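Local coordinates for competence damage-inducible protein A (Enterobacter cloacae subsp. cloacae, PDB 5VU3), which has no firmly established function but belongs to the competence-damaged (CinA) superfamily, some of whose members deamidate nicotinamide mononucleotide, at residues Ala46-Glu51 against Asp55-Gly60; Ser67-Ile72 against Thr92-Ser97. All blocks are in the same frame, centred on the assembly; numbering follows the deposited sequence.

Interaction 1 (Ala46-Glu51 against Asp55-Gly60); sequences ALCAEE and DFYDVG
Leu47, near the C-terminal end of helix 42-49, lies across one face of the Tyr57 ring, and this pair forms the dense part of the contact. Its CB makes a CH-pi contact, 3.9 Å from the Tyr57 ring centroid and 16° off the normal. The methyl branch CD1 lies over the CE2-CZ part of the same face, 3.7 Å from Tyr57 CE2, so backbone-proximal and distal carbons share one aromatic face. Tyr57 is set for this by having CG anti to its backbone N (chi1 -174°), which carries the ring from the strand toward the helix. The polar end of the ring is held elsewhere: Tyr57 OH is hydrogen-bonded to Thr34 OG1 on strand 32-37, with a weak bond to Ser44 OG. Cys48 comes to the rim of the ring rather than over it; its SG lies 3.8 Å from Tyr57 CE1 in an in-plane sulfur-aromatic contact. Cys48 also packs on Gly40 of the second subunit.

The Phe56 end is looser. Leu47 CD2 stands 4.2 Å from Phe56 CE1, and Glu50 CB meets the ring edge 4.0 Å from Phe56 CZ. Here Glu50 contributes its aliphatic carbons to the partly exposed flank, bending at chi2 (-42°), while its OE2 is hydrogen-bonded to Thr18 OG1. Phe56 also packs on Ala22 and Leu25 of helix 14-28. No hydrogen bond joins the two segments; between the segments themselves the contact is apolar and aromatic packing. Such packing belongs to a beta-alpha-beta unit, here strand 32-37, helix 42-49 and strand 57-63, whose two parallel strands are neighbours in the sheet and whose helix covers them.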
loop_
_atom_site.group_PDB
_atom_site.type_symbol
_atom_site.label_atom_id
_atom_site.label_comp_id
_atom_site.label_asym_id
_atom_site.label_seq_id
_atom_site.Cartn_x
_atom_site.Cartn_y
_atom_site.Cartn_z
ATOM N N ALA A 46 1.862 -4.640 -6.611
ATOM C CA ALA A 46 2.617 -5.559 -7.463
ATOM C C ALA A 46 3.056 -6.793 -6.687
ATOM O O ALA A 46 2.968 -7.920 -7.192
ATOM C CB ALA A 46 3.831 -4.845 -8.055
ATOM N N LEU A 47 3.525 -6.601 -5.448
ATOM C CA LEU A 47 3.993 -7.732 -4.655
ATOM C C LEU A 47 2.835 -8.610 -4.200
ATOM O O LEU A 47 2.983 -9.834 -4.112
ATOM C CB LEU A 47 4.807 -7.223 -3.460
ATOM C CG LEU A 47 6.121 -6.533 -3.858
ATOM C CD1 LEU A 47 6.639 -5.640 -2.728
ATOM C CD2 LEU A 47 7.176 -7.559 -4.256
ATOM N N CYS A 48 1.669 -8.019 -3.934
ATOM C CA CYS A 48 0.515 -8.815 -3.543
ATOM C C CYS A 48 -0.147 -9.513 -4.718
ATOM O O CYS A 48 -0.970 -10.407 -4.497
ATOM C CB CYS A 48 -0.525 -7.945 -2.832
ATOM S SG CYS A 48 0.001 -7.409 -1.195
ATOM N N ALA A 49 0.165 -9.112 -5.952
ATOM C CA ALA A 49 -0.390 -9.805 -7.107
ATOM C C ALA A 49 0.310 -11.127 -7.356
ATOM O O ALA A 49 -0.242 -11.988 -8.054
ATOM C CB ALA A 49 -0.293 -8.922 -8.351
ATOM N N GLU A 50 1.507 -11.291 -6.798
ATOM C CA GLU A 50 2.282 -12.509 -6.966
ATOM C C GLU A 50 1.529 -13.717 -6.430
ATOM O O GLU A 50 0.911 -13.663 -5.363
ATOM C CB GLU A 50 3.617 -12.375 -6.238
ATOM C CG GLU A 50 4.825 -12.305 -7.148
ATOM C CD GLU A 50 4.759 -13.284 -8.298
ATOM O OE1 GLU A 50 4.772 -14.513 -8.051
ATOM O OE2 GLU A 50 4.687 -12.818 -9.456
ATOM N N GLU A 51 1.613 -14.820 -7.177
ATOM C CA GLU A 51 0.913 -16.050 -6.812
ATOM C C GLU A 51 1.197 -16.459 -5.372
ATOM O O GLU A 51 0.272 -16.731 -4.595
ATOM C CB GLU A 51 1.315 -17.173 -7.770
ATOM C CG GLU A 51 0.343 -18.327 -7.836
ATOM C CD GLU A 51 0.632 -19.247 -9.008
ATOM O OE1 GLU A 51 0.535 -20.482 -8.831
ATOM O OE2 GLU A 51 0.964 -18.740 -10.100
ATOM N N ASP A 55 3.955 -16.164 0.994
ATOM C CA ASP A 55 5.152 -16.872 1.425
ATOM C C ASP A 55 6.372 -15.968 1.591
ATOM O O ASP A 55 7.424 -16.457 2.027
ATOM C CB ASP A 55 5.480 -17.984 0.421
ATOM C CG ASP A 55 4.487 -19.132 0.473
ATOM O OD1 ASP A 55 3.928 -19.386 1.562
ATOM O OD2 ASP A 55 4.273 -19.786 -0.572
ATOM N N PHE A 56 6.276 -14.680 1.253
ATOM C CA PHE A 56 7.461 -13.828 1.324
ATOM C C PHE A 56 7.152 -12.360 1.595
ATOM O O PHE A 56 8.066 -11.585 1.899
ATOM C CB PHE A 56 8.282 -13.947 0.028
ATOM C CG PHE A 56 7.617 -13.338 -1.185
ATOM C CD1 PHE A 56 7.820 -12.004 -1.519
ATOM C CD2 PHE A 56 6.794 -14.106 -1.995
ATOM C CE1 PHE A 56 7.199 -11.444 -2.619
ATOM C CE2 PHE A 56 6.180 -13.556 -3.104
ATOM C CZ PHE A 56 6.379 -12.230 -3.416
ATOM N N TYR A 57 5.890 -11.946 1.475
ATOM C CA TYR A 57 5.543 -10.542 1.642
ATOM C C TYR A 57 4.430 -10.421 2.669
ATOM O O TYR A 57 3.427 -11.137 2.593
ATOM C CB TYR A 57 5.125 -9.904 0.306
ATOM C CG TYR A 57 4.886 -8.405 0.372
ATOM C CD1 TYR A 57 3.650 -7.870 0.053
ATOM C CD2 TYR A 57 5.904 -7.527 0.744
ATOM C CE1 TYR A 57 3.418 -6.499 0.112
ATOM C CE2 TYR A 57 5.682 -6.154 0.808
ATOM C CZ TYR A 57 4.437 -5.648 0.478
ATOM O OH TYR A 57 4.203 -4.289 0.527
ATOM N N ASP A 58 4.620 -9.523 3.635
ATOM C CA ASP A 58 3.654 -9.339 4.712
ATOM C C ASP A 58 3.226 -7.872 4.798
ATOM O O ASP A 58 2.067 -7.568 4.515
ATOM C CB ASP A 58 4.244 -9.836 6.033
ATOM C CG ASP A 58 3.224 -9.887 7.158
ATOM O OD1 ASP A 58 2.043 -9.566 6.921
ATOM O OD2 ASP A 58 3.601 -10.256 8.290
ATOM N N VAL A 59 4.134 -6.965 5.139
ATOM C CA VAL A 59 3.779 -5.607 5.538
ATOM C C VAL A 59 4.168 -4.633 4.437
ATOM O O VAL A 59 5.296 -4.668 3.930
ATOM C CB VAL A 59 4.455 -5.223 6.863
ATOM C CG1 VAL A 59 4.244 -3.732 7.162
ATOM C CG2 VAL A 59 3.931 -6.108 7.990
ATOM N N GLY A 60 3.238 -3.745 4.094
ATOM C CA GLY A 60 3.525 -2.647 3.190
ATOM C C GLY A 60 3.017 -1.348 3.775
ATOM O O GLY A 60 1.874 -1.273 4.243
#

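Interaction 2 (Ser67-Ile72 against Thr92-Ser97)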
loop_
_atom_site.group_PDB
_atom_site.type_symbol
_atom_site.label_atom_id
_atom_site.label_comp_id
_atom_site.label_asym_id
_atom_site.label_seq_id
_atom_site.Cartn_x
_atom_site.Cartn_y
_atom_site.Cartn_z
ATOM N N SER A 67 5.849 14.338 8.846
ATOM C CA SER A 67 5.525 14.025 10.233
ATOM C C SER A 67 5.217 12.545 10.422
ATOM O O SER A 67 5.551 11.973 11.463
ATOM C CB SER A 67 4.350 14.880 10.700
ATOM O OG SER A 67 3.326 14.907 9.723
ATOM N N ALA A 68 4.593 11.906 9.433
ATOM C CA ALA A 68 4.332 10.475 9.548
ATOM C C ALA A 68 5.617 9.668 9.423
ATOM O O ALA A 68 5.768 8.635 10.084
ATOM C CB ALA A 68 3.319 10.033 8.496
ATOM N N LYS A 69 6.545 10.103 8.564
ATOM C CA LYS A 69 7.850 9.450 8.513
ATOM C C LYS A 69 8.547 9.531 9.868
ATOM O O LYS A 69 9.148 8.554 10.326
ATOM C CB LYS A 69 8.725 10.078 7.424
ATOM C CG LYS A 69 8.293 9.779 5.992
ATOM C CD LYS A 69 9.224 10.437 4.981
ATOM C CE LYS A 69 8.683 10.327 3.550
ATOM N NZ LYS A 69 7.433 11.108 3.318
ATOM N N GLU A 70 8.460 10.684 10.533
ATOM C CA GLU A 70 9.110 10.824 11.835
ATOM C C GLU A 70 8.408 9.995 12.900
ATOM O O GLU A 70 9.061 9.329 13.712
ATOM C CB GLU A 70 9.147 12.292 12.251
ATOM C CG GLU A 70 9.822 13.189 11.245
ATOM C CD GLU A 70 9.642 14.655 11.564
ATOM O OE1 GLU A 70 8.624 15.004 12.193
ATOM O OE2 GLU A 70 10.520 15.458 11.192
ATOM N N ARG A 71 7.078 10.015 12.911
ATOM C CA ARG A 71 6.344 9.380 13.999
ATOM C C ARG A 71 6.264 7.865 13.826
ATOM O O ARG A 71 6.461 7.116 14.792
ATOM C CB ARG A 71 4.950 9.993 14.086
ATOM C CG ARG A 71 4.279 9.863 15.432
ATOM C CD ARG A 71 2.869 10.424 15.353
ATOM N NE ARG A 71 2.154 9.886 14.198
ATOM C CZ ARG A 71 1.893 10.579 13.094
ATOM N NH1 ARG A 71 2.286 11.845 13.003
ATOM N NH2 ARG A 71 1.247 10.007 12.083
ATOM N N ILE A 72 5.983 7.397 12.610
ATOM C CA ILE A 72 5.815 5.963 12.380
ATOM C C ILE A 72 7.160 5.284 12.170
ATOM O O ILE A 72 7.425 4.213 12.728
ATOM C CB ILE A 72 4.882 5.712 11.182
ATOM C CG1 ILE A 72 3.521 6.375 11.400
ATOM C CG2 ILE A 72 4.728 4.211 10.941
ATOM C CD1 ILE A 72 2.587 6.222 10.226
ATOM N N THR A 92 17.309 5.538 3.681
ATOM C CA THR A 92 18.063 4.624 4.532
ATOM C C THR A 92 17.353 4.422 5.865
ATOM O O THR A 92 17.187 3.288 6.333
ATOM C CB THR A 92 19.481 5.152 4.754
ATOM O OG1 THR A 92 20.205 5.105 3.519
ATOM C CG2 THR A 92 20.209 4.298 5.791
ATOM N N GLU A 93 16.919 5.518 6.491
ATOM C CA GLU A 93 16.252 5.404 7.783
ATOM C C GLU A 93 14.878 4.769 7.629
ATOM O O GLU A 93 14.450 3.985 8.483
ATOM C CB GLU A 93 16.148 6.784 8.449
ATOM C CG GLU A 93 17.498 7.437 8.761
ATOM C CD GLU A 93 17.380 8.856 9.318
ATOM O OE1 GLU A 93 16.250 9.350 9.518
ATOM O OE2 GLU A 93 18.433 9.486 9.553
ATOM N N MET A 94 14.169 5.103 6.544
ATOM C CA MET A 94 12.868 4.491 6.289
ATOM C C MET A 94 12.995 2.986 6.125
ATOM O O MET A 94 12.192 2.221 6.678
ATOM C CB MET A 94 12.240 5.091 5.030
ATOM C CG MET A 94 11.738 6.520 5.164
ATOM S SD MET A 94 11.160 7.120 3.553
ATOM C CE MET A 94 9.727 6.074 3.236
ATOM N N ALA A 95 13.998 2.540 5.360
ATOM C CA ALA A 95 14.145 1.114 5.090
ATOM C C ALA A 95 14.525 0.346 6.351
ATOM O O ALA A 95 14.033 -0.762 6.579
ATOM C CB ALA A 95 15.182 0.892 3.991
ATOM N N ALA A 96 15.404 0.918 7.177
ATOM C CA ALA A 96 15.802 0.250 8.409
ATOM C C ALA A 96 14.618 0.101 9.355
ATOM O O ALA A 96 14.432 -0.952 9.977
ATOM C CB ALA A 96 16.937 1.026 9.085
ATOM N N SER A 97 13.808 1.147 9.477
ATOM C CA SER A 97 12.694 1.119 10.417
ATOM C C SER A 97 11.604 0.147 9.966
ATOM O O SER A 97 11.108 -0.653 10.768
ATOM C CB SER A 97 12.130 2.525 10.586
ATOM O OG SER A 97 10.893 2.493 11.276
#
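The segments 67-72 and 92-97 are both helical and run in the same general sense, so the pairing moves forward along both segments together. The CA atoms of Lys69 and Met94 are 7.4 Å apart, and the CA atoms of Ile72 and Ser97, one turn on, are 8.6 Å apart. Each backbone is bonded within its own helix, for example Ile72 N to Ala68 O at 2.8 Å and Ser97 N to Glu93 O at 3.1 Å, and no hydrogen bond joins the two segments.

Lys69 and Met94 carry the side-chain contact. Met94 SD rests against the outer methylenes of the lysine, 4.1 Å from Lys69 CE and equally close to its CD, the two chains meeting at a slant. Lys69 runs extended until it bends at chi4 (67°), which turns its amino group away from the line of the methylene chain; there NZ is hydrogen-bonded to Ser37 OG and more weakly to Ser65 O. Met94 also packs on Val75 and on Ala109 of strand 106-112. At the other end the contact is slight: Ser97 OG lies 4.1 Å from Ile72 O, too far for a hydrogen bond, and makes a weak one to Leu73 O instead. Ile72 itself packs on Ile101 of the second subunit.

The chemistry is thus a division of labour within one buried lysine: its carbons provide an apolar surface for a thioether, whereas its amino group, presumably charged, is directed to oxygens of Ser37 and Ser65 outside the two segments. Between 67-72 and 92-97 the contact is van der Waals only; a polar link between the two helices comes from the weak Ser97-Leu73 bond, just beyond the first segment.

From the N terminus, the chain leaves strand 32-37 and passes through helix 42-49 and a short connection of three residues between the segments 46-51 and 55-60; interaction 1 closes that short loop onto strand 57-63. The strand leads into helix 66-73, where interaction 2 begins, closing a longer loop that holds helix 77-83 before helix 88-101 returns. The contacts follow in series, neither nested nor crossed, with centres about 21 Å and nearest atoms about 8 Å apart. Strand 32-37 links them, since Thr34 bonds to Tyr57 and Ser37 to Lys69. The dimer brings them together again: Asp58, in segment 55-60, packs on Ala68 of the second subunit, in that subunit's copy of segment 67-72.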